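Local coordinates for amidase, hydantoinase/carbamoylase family (Burkholderia vietnamiensis, PDB 5I4M), which probably hydrolyses N-carbamoyl-L-amino acids as a dizinc enzyme of the peptidase M20 family, at residues R52-T56 against D57-A61; Q244-A248 against G249-M253; V270-I273 against G274-H277; A314-A317 against K318-A321. One frame throughout, in Å; residues are numbered along the deposited sequence.

Contact 1 of 4, residues R52-T56 against D57-A61; sequences RLALT and DLDKA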
loop_
_atom_site.group_PDB
_atom_site.type_symbol
_atom_site.label_atom_id
_atom_site.label_comp_id
_atom_site.label_asym_id
_atom_site.label_seq_id
_atom_site.Cartn_x
_atom_site.Cartn_y
_atom_site.Cartn_z
ATOM N N ARG A 52 -18.444 -5.896 -1.907
ATOM C CA ARG A 52 -19.564 -4.971 -1.984
ATOM C C ARG A 52 -19.361 -3.933 -0.885
ATOM O O ARG A 52 -20.047 -3.928 0.134
ATOM C CB ARG A 52 -20.900 -5.697 -1.828
ATOM C CG ARG A 52 -22.132 -4.825 -2.002
ATOM C CD ARG A 52 -23.363 -5.697 -2.205
ATOM N NE ARG A 52 -23.755 -6.366 -0.971
ATOM C CZ ARG A 52 -24.127 -7.639 -0.878
ATOM N NH1 ARG A 52 -24.134 -8.423 -1.952
ATOM N NH2 ARG A 52 -24.483 -8.133 0.303
ATOM N N LEU A 53 -18.392 -3.049 -1.099
ATOM C CA LEU A 53 -18.067 -2.067 -0.078
ATOM C C LEU A 53 -19.228 -1.099 0.120
ATOM O O LEU A 53 -20.016 -0.834 -0.795
ATOM C CB LEU A 53 -16.792 -1.317 -0.443
ATOM C CG LEU A 53 -15.467 -1.966 -0.007
ATOM C CD1 LEU A 53 -15.353 -1.993 1.512
ATOM C CD2 LEU A 53 -15.320 -3.368 -0.566
ATOM N N ALA A 54 -19.335 -0.583 1.347
ATOM C CA ALA A 54 -20.433 0.303 1.701
ATOM C C ALA A 54 -20.507 1.505 0.766
ATOM O O ALA A 54 -19.494 2.123 0.434
ATOM C CB ALA A 54 -20.269 0.782 3.147
ATOM N N LEU A 55 -21.732 1.838 0.357
ATOM C CA LEU A 55 -22.063 3.046 -0.398
ATOM C C LEU A 55 -21.418 3.077 -1.781
ATOM O O LEU A 55 -21.287 4.149 -2.385
ATOM C CB LEU A 55 -21.711 4.312 0.397
ATOM C CG LEU A 55 -22.310 4.280 1.812
ATOM C CD1 LEU A 55 -22.119 5.607 2.560
ATOM C CD2 LEU A 55 -23.802 3.905 1.767
ATOM N N THR A 56 -21.000 1.923 -2.298
ATOM C CA THR A 56 -20.708 1.784 -3.718
ATOM C C THR A 56 -22.005 1.551 -4.489
ATOM O O THR A 56 -23.070 1.330 -3.906
ATOM C CB THR A 56 -19.771 0.606 -3.971
ATOM O OG1 THR A 56 -20.404 -0.600 -3.506
ATOM C CG2 THR A 56 -18.449 0.790 -3.245
ATOM N N ASP A 57 -21.907 1.560 -5.825
ATOM C CA ASP A 57 -23.080 1.206 -6.621
ATOM C C ASP A 57 -23.556 -0.212 -6.326
ATOM O O ASP A 57 -24.755 -0.503 -6.459
ATOM C CB ASP A 57 -22.781 1.340 -8.113
ATOM C CG ASP A 57 -22.813 2.768 -8.584
ATOM O OD1 ASP A 57 -23.194 3.653 -7.786
ATOM O OD2 ASP A 57 -22.479 2.995 -9.761
ATOM N N LEU A 58 -22.639 -1.117 -5.960
ATOM C CA LEU A 58 -23.047 -2.481 -5.622
ATOM C C LEU A 58 -23.841 -2.511 -4.320
ATOM O O LEU A 58 -24.859 -3.203 -4.223
ATOM C CB LEU A 58 -21.823 -3.398 -5.540
ATOM C CG LEU A 58 -21.112 -3.605 -6.882
ATOM C CD1 LEU A 58 -19.761 -4.314 -6.700
ATOM C CD2 LEU A 58 -22.002 -4.402 -7.816
ATOM N N ASP A 59 -23.389 -1.764 -3.310
ATOM C CA ASP A 59 -24.164 -1.620 -2.077
ATOM C C ASP A 59 -25.544 -1.044 -2.378
ATOM O O ASP A 59 -26.556 -1.525 -1.856
ATOM C CB ASP A 59 -23.392 -0.724 -1.102
ATOM C CG ASP A 59 -23.930 -0.763 0.322
ATOM O OD1 ASP A 59 -24.402 -1.832 0.766
ATOM O OD2 ASP A 59 -23.844 0.277 1.017
ATOM N N LYS A 60 -25.597 -0.036 -3.252
ATOM C CA LYS A 60 -26.867 0.552 -3.675
ATOM C C LYS A 60 -27.797 -0.498 -4.264
ATOM O O LYS A 60 -28.993 -0.510 -3.960
ATOM C CB LYS A 60 -26.617 1.662 -4.707
ATOM C CG LYS A 60 -27.886 2.247 -5.322
ATOM C CD LYS A 60 -27.580 3.194 -6.489
ATOM C CE LYS A 60 -28.847 3.830 -7.072
ATOM N NZ LYS A 60 -29.752 2.789 -7.645
ATOM N N ALA A 61 -27.270 -1.374 -5.127
ATOM C CA ALA A 61 -28.124 -2.360 -5.782
ATOM C C ALA A 61 -28.673 -3.374 -4.785
ATOM O O ALA A 61 -29.843 -3.772 -4.878
ATOM C CB ALA A 61 -27.362 -3.062 -6.912
#
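Thr56, the last loop residue, meets the first turn of the helix that starts at Asp57, and the second segment follows from there. Asp57 touches the Thr56 backbone mainly through CB; its carboxylate turns elsewhere, into a salt bridge with Arg190. Leu58 follows with CB 3.7 Å from Thr56 OG1 and 3.8 Å from Arg52 CG, while its carbonyl oxygen lies 3.5 Å from Arg52 CD, so the aliphatic part of the arginine runs over this turn of backbone. The guanidinium continues past it to the carbonyl of Ala105. Asp59 is gripped twice. Its N donates to Thr56 OG1 at 3.2 Å in a nearly straight bond, which makes Thr56 the N-cap. Setting the threonine hydroxyl between its own N and carbonyl carbon (chi1 60°) lets it reach this N-H and also donate to Leu53 O, at 2.7 Å. That carbonyl closes the type II beta turn from Leu53 to Thr56, accepting from Thr56 N as well. The Asp59 carboxylate reaches back over the same turn: OD2 takes the Leu55 N-H at 2.7 Å on its anti side, 29° out of the carboxylate plane, with an N-H...O angle of 175°. The Leu55 and Asp59 side chains lie side by side, with Leu55 CD2 3.7 Å from OD2. Lys60 adds the first i to i-4 helical bond, N to Thr56 O at 2.9 Å. The turn thus leads directly into helix 57-72, Leu55 packing against helix 184-191 and Ala54 against the loops carrying Asp106 and Asn148.

Contact 2 of 4, residues Q244-A248 against G249-M253; sequences QEAHA and GPTPM. With 3PG (3-phosphoglyceric acid), chain H.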
loop_
_atom_site.group_PDB
_atom_site.type_symbol
_atom_site.label_atom_id
_atom_site.label_comp_id
_atom_site.label_asym_id
_atom_site.label_seq_id
_atom_site.Cartn_x
_atom_site.Cartn_y
_atom_site.Cartn_z
ATOM N N GLN A 244 12.360 10.084 7.201
ATOM C CA GLN A 244 12.879 10.898 6.110
ATOM C C GLN A 244 13.178 10.000 4.924
ATOM O O GLN A 244 14.024 9.111 5.029
ATOM C CB GLN A 244 14.138 11.662 6.529
ATOM C CG GLN A 244 14.747 12.468 5.392
ATOM C CD GLN A 244 15.927 13.319 5.831
ATOM O OE1 GLN A 244 16.899 12.817 6.392
ATOM N NE2 GLN A 244 15.844 14.617 5.572
ATOM N N GLU A 245 12.500 10.225 3.799
ATOM C CA GLU A 245 12.854 9.469 2.612
ATOM C C GLU A 245 14.264 9.847 2.173
ATOM O O GLU A 245 14.698 10.995 2.302
ATOM C CB GLU A 245 11.836 9.696 1.487
ATOM C CG GLU A 245 11.626 11.131 1.075
ATOM C CD GLU A 245 10.553 11.828 1.895
ATOM O OE1 GLU A 245 10.058 12.881 1.443
ATOM O OE2 GLU A 245 10.202 11.324 2.985
ATOM N N ALA A 246 14.998 8.855 1.696
ATOM C CA ALA A 246 16.389 9.052 1.303
ATOM C C ALA A 246 16.785 7.844 0.474
ATOM O O ALA A 246 16.007 6.898 0.312
ATOM C CB ALA A 246 17.314 9.237 2.511
ATOM N N HIS A 247 18.001 7.881 -0.061
ATOM C CA HIS A 247 18.410 6.857 -1.017
ATOM C C HIS A 247 18.604 5.514 -0.319
ATOM O O HIS A 247 19.234 5.436 0.744
ATOM C CB HIS A 247 19.713 7.270 -1.709
ATOM C CG HIS A 247 19.896 6.645 -3.055
ATOM N ND1 HIS A 247 19.996 5.283 -3.230
ATOM C CD2 HIS A 247 19.959 7.189 -4.292
ATOM C CE1 HIS A 247 20.125 5.011 -4.516
ATOM N NE2 HIS A 247 20.099 6.151 -5.184
ATOM N N ALA A 248 18.080 4.447 -0.934
ATOM C CA ALA A 248 18.294 3.102 -0.399
ATOM C C ALA A 248 19.761 2.685 -0.425
ATOM O O ALA A 248 20.148 1.758 0.301
ATOM C CB ALA A 248 17.456 2.080 -1.186
ATOM N N GLY A 249 20.587 3.343 -1.238
ATOM C CA GLY A 249 21.987 3.010 -1.323
ATOM C C GLY A 249 22.844 3.807 -0.361
ATOM O O GLY A 249 22.986 3.463 0.818
ATOM N N PRO A 250 23.423 4.909 -0.853
ATOM C CA PRO A 250 24.485 5.595 -0.098
ATOM C C PRO A 250 24.023 6.434 1.089
ATOM O O PRO A 250 24.747 7.349 1.499
ATOM C CB PRO A 250 25.158 6.478 -1.161
ATOM C CG PRO A 250 24.094 6.650 -2.232
ATOM C CD PRO A 250 23.304 5.392 -2.240
ATOM N N THR A 251 22.842 6.163 1.653
ATOM C CA THR A 251 22.478 6.744 2.940
ATOM C C THR A 251 23.028 5.810 4.005
ATOM O O THR A 251 22.560 4.669 4.101
ATOM C CB THR A 251 20.956 6.873 3.088
ATOM O OG1 THR A 251 20.399 7.572 1.966
ATOM C CG2 THR A 251 20.599 7.618 4.366
ATOM N N PRO A 252 24.000 6.224 4.822
ATOM C CA PRO A 252 24.573 5.279 5.793
ATOM C C PRO A 252 23.500 4.728 6.715
ATOM O O PRO A 252 22.637 5.466 7.201
ATOM C CB PRO A 252 25.599 6.125 6.557
ATOM C CG PRO A 252 25.933 7.258 5.582
ATOM C CD PRO A 252 24.625 7.557 4.914
ATOM N N MET A 253 23.546 3.410 6.931
ATOM C CA MET A 253 22.510 2.738 7.717
ATOM C C MET A 253 22.225 3.390 9.068
ATOM O O MET A 253 21.043 3.567 9.395
ATOM C CB MET A 253 22.874 1.258 7.915
ATOM C CG MET A 253 22.883 0.441 6.625
ATOM S SD MET A 253 21.224 0.181 5.992
ATOM C CE MET A 253 20.479 -0.814 7.290
HETATM C C1 3PG H . 19.897 2.954 -7.559
HETATM O O1 3PG H . 18.949 2.791 -6.776
HETATM O O2 3PG H . 21.088 2.697 -7.239
HETATM C C2 3PG H . 19.524 3.000 -9.011
HETATM O O3 3PG H . 20.612 2.512 -9.806
HETATM C C3 3PG H . 19.223 4.438 -9.388
HETATM O O1P 3PG H . 20.371 5.259 -9.137
HETATM P P 3PG H . 20.230 6.877 -9.086
HETATM O O2P 3PG H . 19.679 7.146 -7.693
HETATM O O3P 3PG H . 19.259 7.238 -10.179
HETATM O O4P 3PG H . 21.653 7.418 -9.310
#
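Ala246 and Thr251 touch across the bend, Ala246 CB lying 3.5 Å from Thr251 OG1 and somewhat farther from its methyl. His247 comes next and carries most of the contact. Its carbonyl oxygen accepts from Thr251 OG1 at 2.7 Å, in the carbonyl plane and on a lone pair, with a C=O...O angle of 124°. The hydroxyl gets there because it stands beside Thr251 N, anti to the carbonyl carbon (chi1 -53°). The imidazole is held at both nitrogens. ND1 accepts the Gly249 N-H at 2.8 Å, 13° from the ring plane, and NE2 donates to O2P of 3-phosphoglyceric acid at 2.7 Å. Pro250 CD covers one face, 3.8 Å from the ring centroid and displaced toward the rim, a CH-pi contact that, together with the ND1 bond, should limit rotation of the ring. Ala248 forms the corner, and its carbonyl is taken by Arg256. His403 of the second subunit stacks with the His247 ring. The ligand is further bound by Asn296 of this chain and by Gln214, Gln234, Arg309 and Gly378 of the second subunit. His247 therefore reaches from the dimerisation region of one subunit into the zinc-containing site of its partner and completes the ligand pocket there, an arrangement shared between subunits as in related dimeric M20 enzymes.

Contact 3 of 4, residues V270-I273 against G274-H277; sequences VNRI and GLDH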
loop_
_atom_site.group_PDB
_atom_site.type_symbol
_atom_site.label_atom_id
_atom_site.label_comp_id
_atom_site.label_asym_id
_atom_site.label_seq_id
_atom_site.Cartn_x
_atom_site.Cartn_y
_atom_site.Cartn_z
ATOM N N VAL A 270 2.264 -5.397 17.964
ATOM C CA VAL A 270 0.818 -5.599 18.048
ATOM C C VAL A 270 0.497 -7.077 18.207
ATOM O O VAL A 270 -0.329 -7.466 19.042
ATOM C CB VAL A 270 0.130 -4.997 16.812
ATOM C CG1 VAL A 270 -1.289 -5.558 16.627
ATOM C CG2 VAL A 270 0.109 -3.487 16.923
ATOM N N ASN A 271 1.151 -7.924 17.408
ATOM C CA ASN A 271 0.955 -9.364 17.543
ATOM C C ASN A 271 1.374 -9.833 18.927
ATOM O O ASN A 271 0.652 -10.592 19.587
ATOM C CB ASN A 271 1.738 -10.096 16.456
ATOM C CG ASN A 271 1.548 -11.604 16.509
ATOM O OD1 ASN A 271 0.529 -12.138 16.054
ATOM N ND2 ASN A 271 2.532 -12.297 17.051
ATOM N N ARG A 272 2.527 -9.358 19.402
ATOM C CA ARG A 272 2.982 -9.749 20.731
ATOM C C ARG A 272 1.958 -9.368 21.794
ATOM O O ARG A 272 1.663 -10.155 22.705
ATOM C CB ARG A 272 4.332 -9.091 21.018
ATOM C CG ARG A 272 4.998 -9.545 22.284
ATOM C CD ARG A 272 5.574 -10.922 22.089
ATOM N NE ARG A 272 4.731 -11.969 22.654
ATOM C CZ ARG A 272 4.738 -13.229 22.233
ATOM N NH1 ARG A 272 3.948 -14.125 22.809
ATOM N NH2 ARG A 272 5.523 -13.590 21.223
ATOM N N ILE A 273 1.398 -8.162 21.691
ATOM C CA ILE A 273 0.398 -7.723 22.664
ATOM C C ILE A 273 -0.830 -8.624 22.610
ATOM O O ILE A 273 -1.383 -9.006 23.649
ATOM C CB ILE A 273 0.052 -6.243 22.427
ATOM C CG1 ILE A 273 1.247 -5.385 22.844
ATOM C CG2 ILE A 273 -1.236 -5.852 23.171
ATOM C CD1 ILE A 273 1.110 -3.904 22.529
ATOM N N GLY A 274 -1.263 -8.998 21.407
ATOM C CA GLY A 274 -2.343 -9.972 21.303
ATOM C C GLY A 274 -2.017 -11.264 22.033
ATOM O O GLY A 274 -2.801 -11.755 22.852
ATOM N N LEU A 275 -0.832 -11.815 21.775
ATOM C CA LEU A 275 -0.477 -13.085 22.388
ATOM C C LEU A 275 -0.233 -12.944 23.890
ATOM O O LEU A 275 -0.420 -13.910 24.640
ATOM C CB LEU A 275 0.750 -13.665 21.690
ATOM C CG LEU A 275 0.565 -14.017 20.219
ATOM C CD1 LEU A 275 1.903 -14.433 19.610
ATOM C CD2 LEU A 275 -0.458 -15.138 20.084
ATOM N N ASP A 276 0.174 -11.759 24.349
ATOM C CA ASP A 276 0.429 -11.579 25.775
ATOM C C ASP A 276 -0.852 -11.530 26.595
ATOM O O ASP A 276 -0.782 -11.534 27.829
ATOM C CB ASP A 276 1.234 -10.302 26.022
ATOM C CG ASP A 276 2.722 -10.474 25.735
ATOM O OD1 ASP A 276 3.186 -11.621 25.567
ATOM O OD2 ASP A 276 3.433 -9.449 25.693
ATOM N N HIS A 277 -2.009 -11.464 25.952
ATOM C CA HIS A 277 -3.290 -11.408 26.643
ATOM C C HIS A 277 -4.170 -12.556 26.179
ATOM O O HIS A 277 -5.375 -12.416 25.973
ATOM C CB HIS A 277 -3.931 -10.036 26.443
ATOM C CG HIS A 277 -3.061 -8.927 26.944
ATOM N ND1 HIS A 277 -2.108 -8.315 26.157
ATOM C CD2 HIS A 277 -2.925 -8.393 28.183
ATOM C CE1 HIS A 277 -1.455 -7.418 26.875
ATOM N NE2 HIS A 277 -1.929 -7.448 28.109
#
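The backbone keeps alpha-helical i to i-4 bonds up to the end of helix 259-276, Gly274 N to Val270 O and Leu275 N to Asn271 O, before Asp276 N divides between Arg272 O at 2.7 Å and a weak bond to Ile273 O. Arg272 leaves the helix with CG anti to its N (chi1 -173°), then bends at chi2 and chi3, which carries the guanidinium forward over the next turn. NE meets Asp276 OD1 at 3.3 Å in a salt bridge whose hydrogen bond is weak, though fairly straight. The carboxylate approaches the guanidinium edge, the two planes lying 38° apart. Leu275 crosses the arginine at about a right angle: its CB is 3.4 Å from Arg272 NH1, and CD1 lies over one face of the guanidinium. The same methyl touches Asn271 ND2 at 3.4 Å, so it sits between the amide and the arginine tip. Met253 of the second subunit packs on both Asn271 and Leu275. At the buried side, His277 lies alongside Ile273, pointing the same way. Its ND1 donates to Ile273 O at 2.7 Å with an angle of 169°, the oxygen close to the ring plane, and Ile273 CG2 comes within 4.0 Å of ND1. A side-chain donor therefore serves a carbonyl at the helix end. With ND1 carrying that hydrogen and NE2 bonded to Lys318 NZ, the geometry is consistent with a neutral imidazole accepting from a lysine, whereas the exposed arginine-aspartate pair probably adds a looser electrostatic link.

Contact 4 of 4, residues A314-A317 against K318-A321; sequences AVLA and KMDA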
loop_
_atom_site.group_PDB
_atom_site.type_symbol
_atom_site.label_atom_id
_atom_site.label_comp_id
_atom_site.label_asym_id
_atom_site.label_seq_id
_atom_site.Cartn_x
_atom_site.Cartn_y
_atom_site.Cartn_z
ATOM N N ALA A 314 -10.772 -3.947 31.334
ATOM C CA ALA A 314 -9.491 -3.634 31.964
ATOM C C ALA A 314 -8.323 -4.228 31.181
ATOM O O ALA A 314 -7.260 -3.602 31.068
ATOM C CB ALA A 314 -9.477 -4.135 33.410
ATOM N N VAL A 315 -8.486 -5.444 30.658
ATOM C CA VAL A 315 -7.418 -6.042 29.862
ATOM C C VAL A 315 -7.258 -5.296 28.548
ATOM O O VAL A 315 -6.138 -5.085 28.067
ATOM C CB VAL A 315 -7.689 -7.537 29.629
ATOM C CG1 VAL A 315 -6.575 -8.142 28.794
ATOM C CG2 VAL A 315 -7.810 -8.251 30.968
ATOM N N LEU A 316 -8.372 -4.891 27.942
ATOM C CA LEU A 316 -8.287 -4.099 26.719
ATOM C C LEU A 316 -7.584 -2.773 26.985
ATOM O O LEU A 316 -6.826 -2.293 26.141
ATOM C CB LEU A 316 -9.686 -3.881 26.139
ATOM C CG LEU A 316 -9.859 -3.074 24.853
ATOM C CD1 LEU A 316 -9.085 -3.729 23.718
ATOM C CD2 LEU A 316 -11.344 -2.977 24.507
ATOM N N ALA A 317 -7.799 -2.180 28.166
ATOM C CA ALA A 317 -7.093 -0.943 28.491
ATOM C C ALA A 317 -5.600 -1.194 28.695
ATOM O O ALA A 317 -4.766 -0.343 28.351
ATOM C CB ALA A 317 -7.716 -0.294 29.726
ATOM N N LYS A 318 -5.245 -2.349 29.266
ATOM C CA LYS A 318 -3.837 -2.722 29.408
ATOM C C LYS A 318 -3.165 -2.862 28.050
ATOM O O LYS A 318 -2.008 -2.457 27.865
ATOM C CB LYS A 318 -3.743 -4.034 30.191
ATOM C CG LYS A 318 -2.350 -4.618 30.406
ATOM C CD LYS A 318 -2.472 -5.962 31.144
ATOM C CE LYS A 318 -1.118 -6.572 31.502
ATOM N NZ LYS A 318 -0.211 -6.730 30.321
ATOM N N MET A 319 -3.876 -3.441 27.086
ATOM C CA MET A 319 -3.333 -3.544 25.738
ATOM C C MET A 319 -3.107 -2.159 25.142
ATOM O O MET A 319 -2.061 -1.899 24.535
ATOM C CB MET A 319 -4.278 -4.373 24.863
ATOM C CG MET A 319 -4.484 -5.815 25.351
ATOM S SD MET A 319 -5.856 -6.668 24.544
ATOM C CE MET A 319 -5.237 -6.847 22.860
ATOM N N ASP A 320 -4.087 -1.265 25.303
ATOM C CA ASP A 320 -3.955 0.124 24.871
ATOM C C ASP A 320 -2.685 0.764 25.420
ATOM O O ASP A 320 -1.902 1.366 24.671
ATOM C CB ASP A 320 -5.186 0.917 25.317
ATOM C CG ASP A 320 -5.026 2.419 25.118
ATOM O OD1 ASP A 320 -5.114 2.889 23.967
ATOM O OD2 ASP A 320 -4.828 3.137 26.117
ATOM N N ALA A 321 -2.463 0.646 26.733
ATOM C CA ALA A 321 -1.303 1.294 27.337
ATOM C C ALA A 321 -0.007 0.689 26.813
ATOM O O ALA A 321 0.977 1.406 26.588
ATOM C CB ALA A 321 -1.376 1.197 28.865
HETATM O O HOH W 1 -4.945 2.389 28.708
#
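Met319 lies one turn beyond Val315 and Leu316, and its side chain runs back along that turn. CB sits 3.5 Å from Leu316 O and 3.8 Å from Val315 O. CG is closer still to the latter, at 3.3 Å, because it stands beside the methionine's own N, anti to its carbonyl carbon (chi1 -61°). SD then passes 3.9 Å from Val315 O. Its apolar neighbour is Leu316 CD1, a loose contact with SD at 4.4 Å. Underneath, four regular i to i-4 bonds join the segments, Met319 N donating to Val315 O among them. On another side of the helix, Asp320 is tied back through water 1, which donates both to Asp320 OD2 at 2.7 Å and to Ala317 O at 2.8 Å. That carbonyl also accepts from Ala321 N, so two donors share it. Asp320 OD1 serves Tyr237 and Arg324 instead. Helix 313-334 rests by Leu316 and Met319 on Phe308 of strand 297-310, with Leu316 and Ala317 also touching Arg235 of strand 225-242, while Val315 and Met319 pack on His277 just after helix 259-276.

Contacts 1 to 4 follow one another in series along the chain. Contact 1 lies apart, about 35 Å between centres from contacts 3 and 4 and on the opposite side of the chain's centre from both. Contacts 2, 3 and 4 belong to the M20 dimerisation region. Contacts 3 and 4, on helices 259-276 and 313-334, have centres 11 Å apart and touch: His277 CD2 lies 3.7 Å from Val315 CG1, and Ile273 CG2 packs on Met319 CB at 3.8 Å. Both helices also pack against strand 297-310. Contact 2, about 32 Å from contact 3 between centres, reaches the second subunit's ligand site, and contacts 2 and 3 both touch that subunit.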